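Long-range contacts in beta-hexosaminidase (Neisseria gonorrhoeae, PDB 6JTJ), which probably removes terminal beta-1,4-linked N-acetylglucosamine from peptide-linked peptidoglycan fragments during recycling of the bacterial cell wall: residues 42-47 with 349-354; 48-53 with 75-80; 71-76 with 103-108; 203-208 with 353-358. All blocks are in the same frame, centred on the assembly; numbering follows the deposited sequence.

Contact 1 of 4, residues 42-47 with 349-354; sequences IPRGPV and RWQYME
Arg44 lays its aliphatic chain over the indole of Trp350, and this is the close-packed half of the contact. CB rides on one face of the five-membered ring, 3.8 Å from its centroid in a CH-pi contact, while CD comes to 3.6 Å from the CB of Trp350. At the edge of the same ring, NE1 donates to Gly45 O (2.9 Å). That bond is bent, 135° at the hydrogen, and reaches the oxygen from above its carbonyl plane. Helix 346-352, to which Trp350 belongs, lies against the starts of the strands of a TIM-type barrel, the catalytic fold of family 3 glycosidases, just where residues 42-47 lead into the first strand. Toward solvent, close apolar packing gives way to polar bonds. The extended chain carries the guanidinium to the exposed Gln351, whose OE1 takes a nearly straight bond from Arg44 NH1 (2.8 Å, 175°), guanidinium and amide being almost coplanar. Glu354 is held only loosely. Its carboxylate stands at about a right angle to the guanidinium, and the salt bridge from Arg44 NH2 to Glu354 OE1 is long and weak at 3.3 Å. A firmer partner of NH2 is Glu99 O.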
# COMPACT_ATOMS: atom_id res chain seq x y z
N ILE C 42 -6.82 28.10 -24.44
CA ILE C 42 -6.32 28.42 -23.10
C ILE C 42 -5.08 27.55 -22.83
O ILE C 42 -5.13 26.34 -23.02
CB ILE C 42 -7.36 28.08 -22.02
CG1 ILE C 42 -8.77 28.54 -22.45
CG2 ILE C 42 -6.97 28.70 -20.68
CD1 ILE C 42 -9.88 28.08 -21.53
N PRO C 43 -3.97 28.16 -22.40
CA PRO C 43 -2.85 27.31 -22.06
C PRO C 43 -3.22 26.27 -20.98
O PRO C 43 -4.11 26.51 -20.14
CB PRO C 43 -1.80 28.29 -21.53
CG PRO C 43 -2.19 29.62 -22.08
CD PRO C 43 -3.67 29.59 -22.23
N ARG C 44 -2.56 25.11 -21.02
CA ARG C 44 -2.79 24.09 -20.01
C ARG C 44 -2.27 24.59 -18.69
O ARG C 44 -1.11 25.00 -18.59
CB ARG C 44 -2.09 22.80 -20.39
CG ARG C 44 -2.62 22.12 -21.62
CD ARG C 44 -1.75 20.94 -21.98
NE ARG C 44 -2.32 20.14 -23.06
CZ ARG C 44 -1.70 19.81 -24.18
NH1 ARG C 44 -0.43 20.17 -24.42
NH2 ARG C 44 -2.35 19.08 -25.07
N GLY C 45 -3.13 24.62 -17.68
CA GLY C 45 -2.74 25.06 -16.34
C GLY C 45 -1.93 24.02 -15.61
O GLY C 45 -1.78 22.90 -16.09
N PRO C 46 -1.44 24.36 -14.41
CA PRO C 46 -0.57 23.45 -13.64
C PRO C 46 -1.29 22.53 -12.66
O PRO C 46 -0.66 22.01 -11.76
CB PRO C 46 0.33 24.43 -12.87
CG PRO C 46 -0.58 25.58 -12.59
CD PRO C 46 -1.47 25.71 -13.81
N VAL C 47 -2.58 22.32 -12.83
CA VAL C 47 -3.32 21.44 -11.94
C VAL C 47 -3.86 20.28 -12.74
O VAL C 47 -4.43 20.49 -13.80
CB VAL C 47 -4.50 22.19 -11.27
CG1 VAL C 47 -5.34 21.24 -10.43
CG2 VAL C 47 -3.98 23.33 -10.42
N ARG C 349 6.52 20.96 -21.45
CA ARG C 349 6.49 19.76 -20.61
C ARG C 349 5.16 19.00 -20.73
O ARG C 349 5.16 17.78 -20.80
CB ARG C 349 6.81 20.13 -19.15
CG ARG C 349 8.29 20.38 -18.95
CD ARG C 349 8.63 20.94 -17.59
NE ARG C 349 10.08 21.13 -17.47
CZ ARG C 349 10.67 21.86 -16.54
NH1 ARG C 349 9.95 22.49 -15.62
NH2 ARG C 349 11.98 21.97 -16.53
N TRP C 350 4.03 19.71 -20.70
CA TRP C 350 2.74 19.07 -20.98
C TRP C 350 2.72 18.49 -22.40
O TRP C 350 2.22 17.39 -22.63
CB TRP C 350 1.59 20.08 -20.90
CG TRP C 350 0.94 20.36 -19.55
CD1 TRP C 350 0.82 21.59 -18.95
CD2 TRP C 350 0.23 19.44 -18.70
NE1 TRP C 350 0.12 21.48 -17.78
CE2 TRP C 350 -0.28 20.18 -17.61
CE3 TRP C 350 -0.03 18.07 -18.76
CZ2 TRP C 350 -1.02 19.60 -16.59
CZ3 TRP C 350 -0.78 17.49 -17.74
CH2 TRP C 350 -1.26 18.25 -16.67
N GLN C 351 3.20 19.26 -23.37
CA GLN C 351 3.05 18.88 -24.77
C GLN C 351 3.86 17.64 -25.12
O GLN C 351 3.41 16.82 -25.91
CB GLN C 351 3.43 20.05 -25.72
CG GLN C 351 3.09 19.77 -27.21
CD GLN C 351 1.70 19.12 -27.51
OE1 GLN C 351 0.70 19.30 -26.80
NE2 GLN C 351 1.66 18.32 -28.58
N TYR C 352 5.04 17.51 -24.54
CA TYR C 352 5.84 16.31 -24.69
C TYR C 352 5.06 15.03 -24.31
O TYR C 352 5.31 13.97 -24.88
CB TYR C 352 7.11 16.43 -23.85
CG TYR C 352 8.14 15.35 -24.07
CD1 TYR C 352 8.85 15.25 -25.28
CD2 TYR C 352 8.42 14.43 -23.07
CE1 TYR C 352 9.81 14.26 -25.47
CE2 TYR C 352 9.37 13.44 -23.25
CZ TYR C 352 10.06 13.35 -24.45
OH TYR C 352 10.99 12.35 -24.59
N MET C 353 4.10 15.14 -23.40
CA MET C 353 3.29 13.98 -22.98
C MET C 353 2.09 13.67 -23.87
O MET C 353 1.42 12.66 -23.65
CB MET C 353 2.81 14.19 -21.54
CG MET C 353 3.95 14.22 -20.52
SD MET C 353 3.33 14.29 -18.82
CE MET C 353 2.20 15.68 -18.85
N GLU C 354 1.77 14.53 -24.83
CA GLU C 354 0.62 14.29 -25.70
C GLU C 354 0.82 12.99 -26.46
O GLU C 354 1.93 12.65 -26.85
CB GLU C 354 0.35 15.43 -26.70
CG GLU C 354 -1.14 15.58 -27.00
CD GLU C 354 -1.48 16.83 -27.80
OE1 GLU C 354 -2.67 17.27 -27.79
OE2 GLU C 354 -0.54 17.38 -28.43

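Contact 2 of 4, residues 48-53 with 75-80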
# COMPACT_ATOMS: atom_id res chain seq x y z
N MET C 48 -3.69 19.07 -12.22
CA MET C 48 -4.31 17.90 -12.81
C MET C 48 -5.44 17.48 -11.88
O MET C 48 -5.22 17.19 -10.71
CB MET C 48 -3.31 16.77 -12.98
CG MET C 48 -3.89 15.50 -13.57
SD MET C 48 -2.65 14.26 -14.07
CE MET C 48 -2.50 14.60 -15.81
N ALA C 49 -6.65 17.50 -12.39
CA ALA C 49 -7.82 17.23 -11.56
C ALA C 49 -8.38 15.89 -11.98
O ALA C 49 -7.70 15.13 -12.65
CB ALA C 49 -8.83 18.35 -11.71
N ASP C 50 -9.61 15.59 -11.57
CA ASP C 50 -10.24 14.35 -11.97
C ASP C 50 -11.75 14.54 -12.02
O ASP C 50 -12.24 15.65 -11.89
CB ASP C 50 -9.83 13.22 -11.02
CG ASP C 50 -10.37 13.39 -9.63
OD1 ASP C 50 -11.10 14.37 -9.36
OD2 ASP C 50 -10.01 12.54 -8.78
N ILE C 51 -12.48 13.46 -12.22
CA ILE C 51 -13.92 13.57 -12.42
C ILE C 51 -14.61 12.41 -11.73
O ILE C 51 -13.99 11.40 -11.40
CB ILE C 51 -14.29 13.68 -13.91
CG1 ILE C 51 -13.68 12.54 -14.71
CG2 ILE C 51 -13.79 15.02 -14.45
CD1 ILE C 51 -14.21 12.44 -16.12
N ALA C 52 -15.91 12.57 -11.50
CA ALA C 52 -16.63 11.71 -10.58
C ALA C 52 -16.99 10.36 -11.16
O ALA C 52 -16.82 9.33 -10.49
CB ALA C 52 -17.88 12.42 -10.09
N ALA C 53 -17.49 10.34 -12.38
CA ALA C 53 -18.09 9.11 -12.90
C ALA C 53 -17.87 8.94 -14.40
O ALA C 53 -16.79 9.25 -14.91
CB ALA C 53 -19.58 9.07 -12.53
N PHE C 75 -9.72 7.08 -13.16
CA PHE C 75 -9.69 5.96 -12.23
C PHE C 75 -10.73 4.94 -12.66
O PHE C 75 -11.48 5.18 -13.62
CB PHE C 75 -9.99 6.45 -10.82
CG PHE C 75 -8.94 7.36 -10.27
CD1 PHE C 75 -7.77 6.85 -9.76
CD2 PHE C 75 -9.12 8.74 -10.29
CE1 PHE C 75 -6.80 7.69 -9.25
CE2 PHE C 75 -8.15 9.58 -9.79
CZ PHE C 75 -6.99 9.05 -9.26
N ARG C 76 -10.80 3.82 -11.95
CA ARG C 76 -11.74 2.77 -12.29
C ARG C 76 -13.20 3.25 -12.26
O ARG C 76 -14.01 2.80 -13.04
CB ARG C 76 -11.58 1.55 -11.39
CG ARG C 76 -12.46 0.37 -11.79
CD ARG C 76 -12.07 -0.91 -11.09
NE ARG C 76 -10.79 -1.45 -11.57
CZ ARG C 76 -10.19 -2.53 -11.07
NH1 ARG C 76 -10.76 -3.23 -10.09
NH2 ARG C 76 -9.01 -2.92 -11.55
N ARG C 77 -13.53 4.17 -11.35
CA ARG C 77 -14.89 4.71 -11.25
C ARG C 77 -15.32 5.49 -12.49
O ARG C 77 -16.51 5.78 -12.66
CB ARG C 77 -15.02 5.63 -10.03
CG ARG C 77 -14.19 6.90 -10.12
CD ARG C 77 -14.49 7.84 -8.98
NE ARG C 77 -13.92 9.16 -9.27
CZ ARG C 77 -12.73 9.57 -8.86
NH1 ARG C 77 -11.96 8.80 -8.10
NH2 ARG C 77 -12.30 10.78 -9.19
N ASN C 78 -14.37 5.84 -13.34
CA ASN C 78 -14.66 6.54 -14.58
C ASN C 78 -14.82 5.58 -15.75
O ASN C 78 -14.96 6.02 -16.90
CB ASN C 78 -13.56 7.53 -14.91
CG ASN C 78 -13.28 8.48 -13.78
OD1 ASN C 78 -12.15 8.56 -13.28
ND2 ASN C 78 -14.30 9.22 -13.35
N PHE C 79 -14.81 4.27 -15.49
CA PHE C 79 -14.79 3.30 -16.56
C PHE C 79 -15.96 2.33 -16.48
O PHE C 79 -16.12 1.61 -15.50
CB PHE C 79 -13.50 2.51 -16.56
CG PHE C 79 -13.38 1.54 -17.69
CD1 PHE C 79 -13.19 2.01 -18.97
CD2 PHE C 79 -13.45 0.17 -17.48
CE1 PHE C 79 -13.07 1.13 -20.04
CE2 PHE C 79 -13.33 -0.71 -18.53
CZ PHE C 79 -13.14 -0.23 -19.81
N GLN C 80 -16.73 2.29 -17.57
CA GLN C 80 -17.86 1.39 -17.76
C GLN C 80 -17.47 0.37 -18.83
O GLN C 80 -17.50 -0.83 -18.62
CB GLN C 80 -19.06 2.21 -18.21
CG GLN C 80 -20.38 1.79 -17.62
CD GLN C 80 -21.46 2.83 -17.89
OE1 GLN C 80 -21.40 3.58 -18.87
NE2 GLN C 80 -22.47 2.85 -17.03
O HOH W 1 -11.34 10.92 -12.59
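Arg77 and Asn78 converge on the backbone oxygen of Ile51, which accepts from both and is gripped from opposite faces of its carbonyl plane. Arg77 NH2 comes in at 2.9 Å on one face; Asn78 ND2, on the other, gives a straighter bond of the same length (169°). The carboxamide spends its second N-H on Ala53 O (2.9 Å), with both acceptors lying near the amide plane, so ND2 ties together the carbonyls of Ile51 and Ala53. OD1 takes the N-H of Phe75 (2.8 Å) on a lone pair, linking Asn78, the last residue of the 3-10 segment 76-78, back to the residue before it. A water that accepts from Ile51 N lies close to OD1 as well.

The guanidinium of Arg77 has more partners, several of them weakly bonded. Besides Ile51 O, its NH2 forms a salt bridge with Asp50 OD2, weak as a hydrogen bond, the carboxylate standing nearly perpendicular to the guanidinium plane. NE gives only weak bonds to Ile51 O and Ala52 O, while NH1 bonds to Asn326 OD1. Asp50 OD2 also accepts from the backbone N of Asn326.

Both segments run on from the C-terminal ends of neighbouring parallel strands, 47-49 and 69-74, of the TIM-type barrel, where the sugar site of such enzymes lies; the side chain of Phe75 comes within about 4 Å of the bound NAG at the nearest atoms. The two loops are held by polar pairing more than by apolar packing, which probably keeps this rim of the site well defined.

Contact 3 of 4, residues 71-76 with 103-108; sequences GIILFR and AVDHEG. With NAG (2-acetamido-2-deoxy-beta-D-glucopyranose), chain I.
Backbone bonds come first: Ala103 reaches across to Ile72 and Leu74 with its own N and O. Ala103 N donates to Ile72 O and Leu74 N to Ala103 O, both at 2.9 Å and close to straight, the regular pattern of parallel strands with Ile73 paired to Ala103. Ile73 CA makes a CA-H...O contact with the same Ala103 O (3.4 Å).

Side-chain packing divides between the two faces of the sheet. Ile73 and Ala103 share the face that also meets Met48, whereas Leu74 and Val104 take the other, where Val104 lies near Leu154 of helix 136-155 and sets its CG2 against Leu74 O (3.6 Å). With CG1 anti to the backbone N (chi1 175°), Ile73 stretches forward until CD1 is 3.9 Å from Asp105 OD2.

Where the strands part, a water takes over from direct bonding, accepting from Asp105 N and donating to Leu74 O and Asp105 OD2.

The sugar bonds are shared between the two oxygens of one carboxylate: NAG O4 donates to Asp105 OD1 (2.8 Å) and O6 to OD2 (2.7 Å). Arg113 adds a salt bridge to OD2, and Glu107 is paired with Arg180 and Lys210 beside the ring. Two parallel strands joined through helix 82-94 make a beta-alpha-beta crossover, and sugar-binding residues at their C-terminal ends are the hallmark of a TIM-barrel glycosidase site.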
# COMPACT_ATOMS: atom_id res chain seq x y z
N GLY C 71 -4.82 19.14 -17.04
CA GLY C 71 -5.04 17.73 -17.34
C GLY C 71 -5.96 17.04 -16.36
O GLY C 71 -6.40 17.63 -15.38
N ILE C 72 -6.22 15.77 -16.62
CA ILE C 72 -7.15 14.95 -15.86
C ILE C 72 -6.56 13.56 -15.67
O ILE C 72 -5.99 12.98 -16.59
CB ILE C 72 -8.48 14.80 -16.63
CG1 ILE C 72 -9.24 16.13 -16.70
CG2 ILE C 72 -9.35 13.70 -16.04
CD1 ILE C 72 -9.61 16.72 -15.35
N ILE C 73 -6.71 13.01 -14.47
CA ILE C 73 -6.36 11.63 -14.20
C ILE C 73 -7.66 10.86 -14.03
O ILE C 73 -8.55 11.29 -13.31
CB ILE C 73 -5.43 11.45 -12.96
CG1 ILE C 73 -5.18 9.98 -12.64
CG2 ILE C 73 -6.02 12.10 -11.71
CD1 ILE C 73 -4.10 9.78 -11.59
N LEU C 74 -7.73 9.70 -14.69
CA LEU C 74 -8.89 8.84 -14.58
C LEU C 74 -8.63 7.64 -13.67
O LEU C 74 -7.48 7.25 -13.44
CB LEU C 74 -9.31 8.33 -15.96
CG LEU C 74 -9.72 9.43 -16.96
CD1 LEU C 74 -9.99 8.82 -18.32
CD2 LEU C 74 -10.95 10.19 -16.47
N PHE C 75 -9.72 7.08 -13.16
CA PHE C 75 -9.69 5.96 -12.23
C PHE C 75 -10.73 4.94 -12.66
O PHE C 75 -11.48 5.18 -13.62
CB PHE C 75 -9.99 6.45 -10.82
CG PHE C 75 -8.94 7.36 -10.27
CD1 PHE C 75 -7.77 6.85 -9.76
CD2 PHE C 75 -9.12 8.74 -10.29
CE1 PHE C 75 -6.80 7.69 -9.25
CE2 PHE C 75 -8.15 9.58 -9.79
CZ PHE C 75 -6.99 9.05 -9.26
N ARG C 76 -10.80 3.82 -11.95
CA ARG C 76 -11.74 2.77 -12.29
C ARG C 76 -13.20 3.25 -12.26
O ARG C 76 -14.01 2.80 -13.04
CB ARG C 76 -11.58 1.55 -11.39
CG ARG C 76 -12.46 0.37 -11.79
CD ARG C 76 -12.07 -0.91 -11.09
NE ARG C 76 -10.79 -1.45 -11.57
CZ ARG C 76 -10.19 -2.53 -11.07
NH1 ARG C 76 -10.76 -3.23 -10.09
NH2 ARG C 76 -9.01 -2.92 -11.55
N ALA C 103 -4.50 11.15 -18.19
CA ALA C 103 -3.64 10.07 -17.71
C ALA C 103 -4.39 9.05 -16.89
O ALA C 103 -5.53 9.27 -16.47
CB ALA C 103 -2.49 10.65 -16.90
N VAL C 104 -3.75 7.89 -16.71
CA VAL C 104 -4.28 6.79 -15.90
C VAL C 104 -3.12 5.95 -15.36
O VAL C 104 -2.01 5.96 -15.91
CB VAL C 104 -5.24 5.91 -16.72
CG1 VAL C 104 -4.47 5.08 -17.75
CG2 VAL C 104 -6.07 5.00 -15.83
N ASP C 105 -3.36 5.26 -14.25
CA ASP C 105 -2.42 4.30 -13.68
C ASP C 105 -2.65 2.91 -14.27
O ASP C 105 -3.43 2.11 -13.73
CB ASP C 105 -2.58 4.24 -12.15
CG ASP C 105 -2.22 5.55 -11.46
OD1 ASP C 105 -1.06 5.98 -11.61
OD2 ASP C 105 -3.06 6.12 -10.73
N HIS C 106 -2.00 2.62 -15.41
CA HIS C 106 -1.88 1.25 -15.91
C HIS C 106 -0.44 0.82 -15.80
O HIS C 106 0.38 1.14 -16.65
CB HIS C 106 -2.36 1.12 -17.36
CG HIS C 106 -3.82 0.82 -17.48
ND1 HIS C 106 -4.34 0.11 -18.54
CD2 HIS C 106 -4.86 1.12 -16.69
CE1 HIS C 106 -5.65 -0.02 -18.38
NE2 HIS C 106 -5.99 0.60 -17.27
N GLU C 107 -0.14 0.11 -14.72
CA GLU C 107 1.17 -0.48 -14.51
C GLU C 107 1.14 -1.93 -14.93
O GLU C 107 2.05 -2.41 -15.60
CB GLU C 107 1.56 -0.42 -13.04
CG GLU C 107 1.83 0.98 -12.52
CD GLU C 107 2.06 1.01 -11.01
OE1 GLU C 107 2.45 -0.02 -10.43
OE2 GLU C 107 1.85 2.08 -10.42
N GLY C 108 0.11 -2.64 -14.47
CA GLY C 108 0.06 -4.08 -14.58
C GLY C 108 -0.26 -4.74 -13.24
O GLY C 108 -0.06 -4.16 -12.18
C1 NAG I . 0.17 7.38 -5.59
C2 NAG I . 0.80 6.06 -6.05
C3 NAG I . 1.34 6.20 -7.46
C4 NAG I . 0.29 6.78 -8.40
C5 NAG I . -0.19 8.13 -7.91
C6 NAG I . -1.37 8.63 -8.75
C7 NAG I . 2.12 4.41 -4.72
C8 NAG I . 1.12 3.40 -5.09
N2 NAG I . 1.88 5.63 -5.21
O1 NAG I . -0.75 7.16 -4.54
O3 NAG I . 1.78 4.93 -7.89
O4 NAG I . 0.77 6.87 -9.71
O5 NAG I . -0.63 8.01 -6.58
O6 NAG I . -2.52 7.80 -8.64
O7 NAG I . 3.08 4.11 -3.98
O HOH W 2 -5.30 5.79 -12.33

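Contact 4 of 4, residues 203-208 with 353-358; sequences GGMKSC and MENSLG
Asn355 and Leu357 turn their side chains onto Gly204, which offers no side chain of its own and lets them come close. Leu357 sets CG 3.7 Å from the CA of Gly204 and pushes CD1 against the carbonyl of Gly203. Asn355 has its CG beside the carbonyl carbon (chi1 -156°), which brings the carboxamide alongside the Gly204 carbonyl. There OD1 and Gly204 O, both acceptors, stand near each other without bonding. OD1 instead receives the N-H of Leu357 (2.9 Å), closing an Asx turn, while ND2 is hydrogen-bonded to Ser155 OG and Ile159 O. Met205 meets the same amide obliquely, its CG 3.8 Å from Asn355 ND2 and its remaining chain extended toward helix 136-155.

Gly204 is also the C-prime residue of a Schellman motif that ends helix 186-202, so the contact joins that helix terminus to the connection between helices 346-352 and 359-367, the two segments running nearly antiparallel. Gly204 O accepts from Ser356 N at 2.9 Å, the donor lying in its plane on a lone pair. Ser356 OG adds a weak bond at 3.3 Å.

Farther along, contact is looser. Lys206 passes beside the backbone of Met353, with CG 4.3 Å from its CA, and bends round so that NZ bonds to Tyr352 O and its charge meets the Tyr352 ring in a cation-pi contact. A water nearby accepts from Lys206 N and donates to Met353 O, linking the backbones of Lys206 and Met353.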
# COMPACT_ATOMS: atom_id res chain seq x y z
N GLY C 203 3.15 2.41 -28.83
CA GLY C 203 1.74 2.61 -28.59
C GLY C 203 1.31 4.05 -28.47
O GLY C 203 0.17 4.33 -28.11
N GLY C 204 2.22 4.98 -28.75
CA GLY C 204 1.92 6.40 -28.77
C GLY C 204 2.28 7.18 -27.51
O GLY C 204 2.01 8.38 -27.45
N MET C 205 2.87 6.53 -26.51
CA MET C 205 2.98 7.13 -25.17
C MET C 205 4.41 7.32 -24.70
O MET C 205 5.29 6.52 -24.97
CB MET C 205 2.25 6.26 -24.15
CG MET C 205 0.76 6.11 -24.39
SD MET C 205 -0.10 5.36 -22.99
CE MET C 205 -1.81 5.77 -23.42
N LYS C 206 4.60 8.37 -23.90
CA LYS C 206 5.80 8.57 -23.10
C LYS C 206 5.71 7.80 -21.77
O LYS C 206 4.72 7.13 -21.50
CB LYS C 206 5.99 10.05 -22.82
CG LYS C 206 6.07 10.92 -24.08
CD LYS C 206 7.20 10.48 -24.98
CE LYS C 206 7.48 11.53 -26.03
NZ LYS C 206 6.25 11.89 -26.80
N SER C 207 6.76 7.91 -20.95
CA SER C 207 6.83 7.21 -19.67
C SER C 207 6.88 8.16 -18.47
O SER C 207 7.22 9.34 -18.60
CB SER C 207 8.07 6.35 -19.63
OG SER C 207 9.22 7.20 -19.60
N CYS C 208 6.50 7.64 -17.30
CA CYS C 208 6.54 8.37 -16.05
C CYS C 208 7.13 7.47 -14.98
O CYS C 208 6.48 6.50 -14.57
CB CYS C 208 5.14 8.83 -15.63
SG CYS C 208 5.11 9.66 -14.03
N MET C 353 4.10 15.14 -23.40
CA MET C 353 3.29 13.98 -22.98
C MET C 353 2.09 13.67 -23.87
O MET C 353 1.42 12.66 -23.65
CB MET C 353 2.81 14.19 -21.54
CG MET C 353 3.95 14.22 -20.52
SD MET C 353 3.33 14.29 -18.82
CE MET C 353 2.20 15.68 -18.85
N GLU C 354 1.77 14.53 -24.83
CA GLU C 354 0.62 14.29 -25.70
C GLU C 354 0.82 12.99 -26.46
O GLU C 354 1.93 12.65 -26.85
CB GLU C 354 0.35 15.43 -26.70
CG GLU C 354 -1.14 15.58 -27.00
CD GLU C 354 -1.48 16.83 -27.80
OE1 GLU C 354 -2.67 17.27 -27.79
OE2 GLU C 354 -0.54 17.38 -28.43
N ASN C 355 -0.26 12.24 -26.62
CA ASN C 355 -0.20 11.00 -27.37
C ASN C 355 0.23 11.28 -28.81
O ASN C 355 -0.22 12.26 -29.41
CB ASN C 355 -1.55 10.29 -27.40
CG ASN C 355 -1.40 8.81 -27.65
OD1 ASN C 355 -1.06 8.40 -28.75
ND2 ASN C 355 -1.66 7.99 -26.63
N SER C 356 1.11 10.45 -29.33
CA SER C 356 1.66 10.67 -30.65
C SER C 356 0.87 9.96 -31.77
O SER C 356 1.14 10.19 -32.93
CB SER C 356 3.16 10.29 -30.67
OG SER C 356 3.33 8.90 -30.46
N LEU C 357 -0.09 9.09 -31.42
CA LEU C 357 -0.89 8.35 -32.42
C LEU C 357 -2.28 8.90 -32.57
O LEU C 357 -2.94 9.17 -31.57
CB LEU C 357 -1.03 6.89 -32.01
CG LEU C 357 0.20 5.99 -32.00
CD1 LEU C 357 -0.24 4.57 -31.70
CD2 LEU C 357 0.95 6.04 -33.32
N GLY C 358 -2.76 9.06 -33.80
CA GLY C 358 -4.15 9.48 -34.03
C GLY C 358 -5.10 8.33 -33.74
O GLY C 358 -4.72 7.17 -33.88
O HOH W 3 2.36 10.04 -23.59

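How the contacts relate
Along the chain contact 1 opens first and closes last but for contact 4, which ends on the same stretch and shares Met353 and Glu354 with it. Contacts 2 and 3 lie between these ends, their centres 8 Å apart, and share Phe75 and Arg76; strands 47-49 and 69-74 join them by backbone pairing. Contacts 1 and 4, whose centres are 13 Å apart, gather where strands of the barrel begin, whereas contacts 2 and 3 lie toward the strand ends that carry the sugar. Trp350 bridges the two levels, touching Met48 and Gly71. Contact 4 touches neither contact 2 nor contact 3. Helix 346-352 and the connection after it thus lie at the end of the barrel away from the ligand.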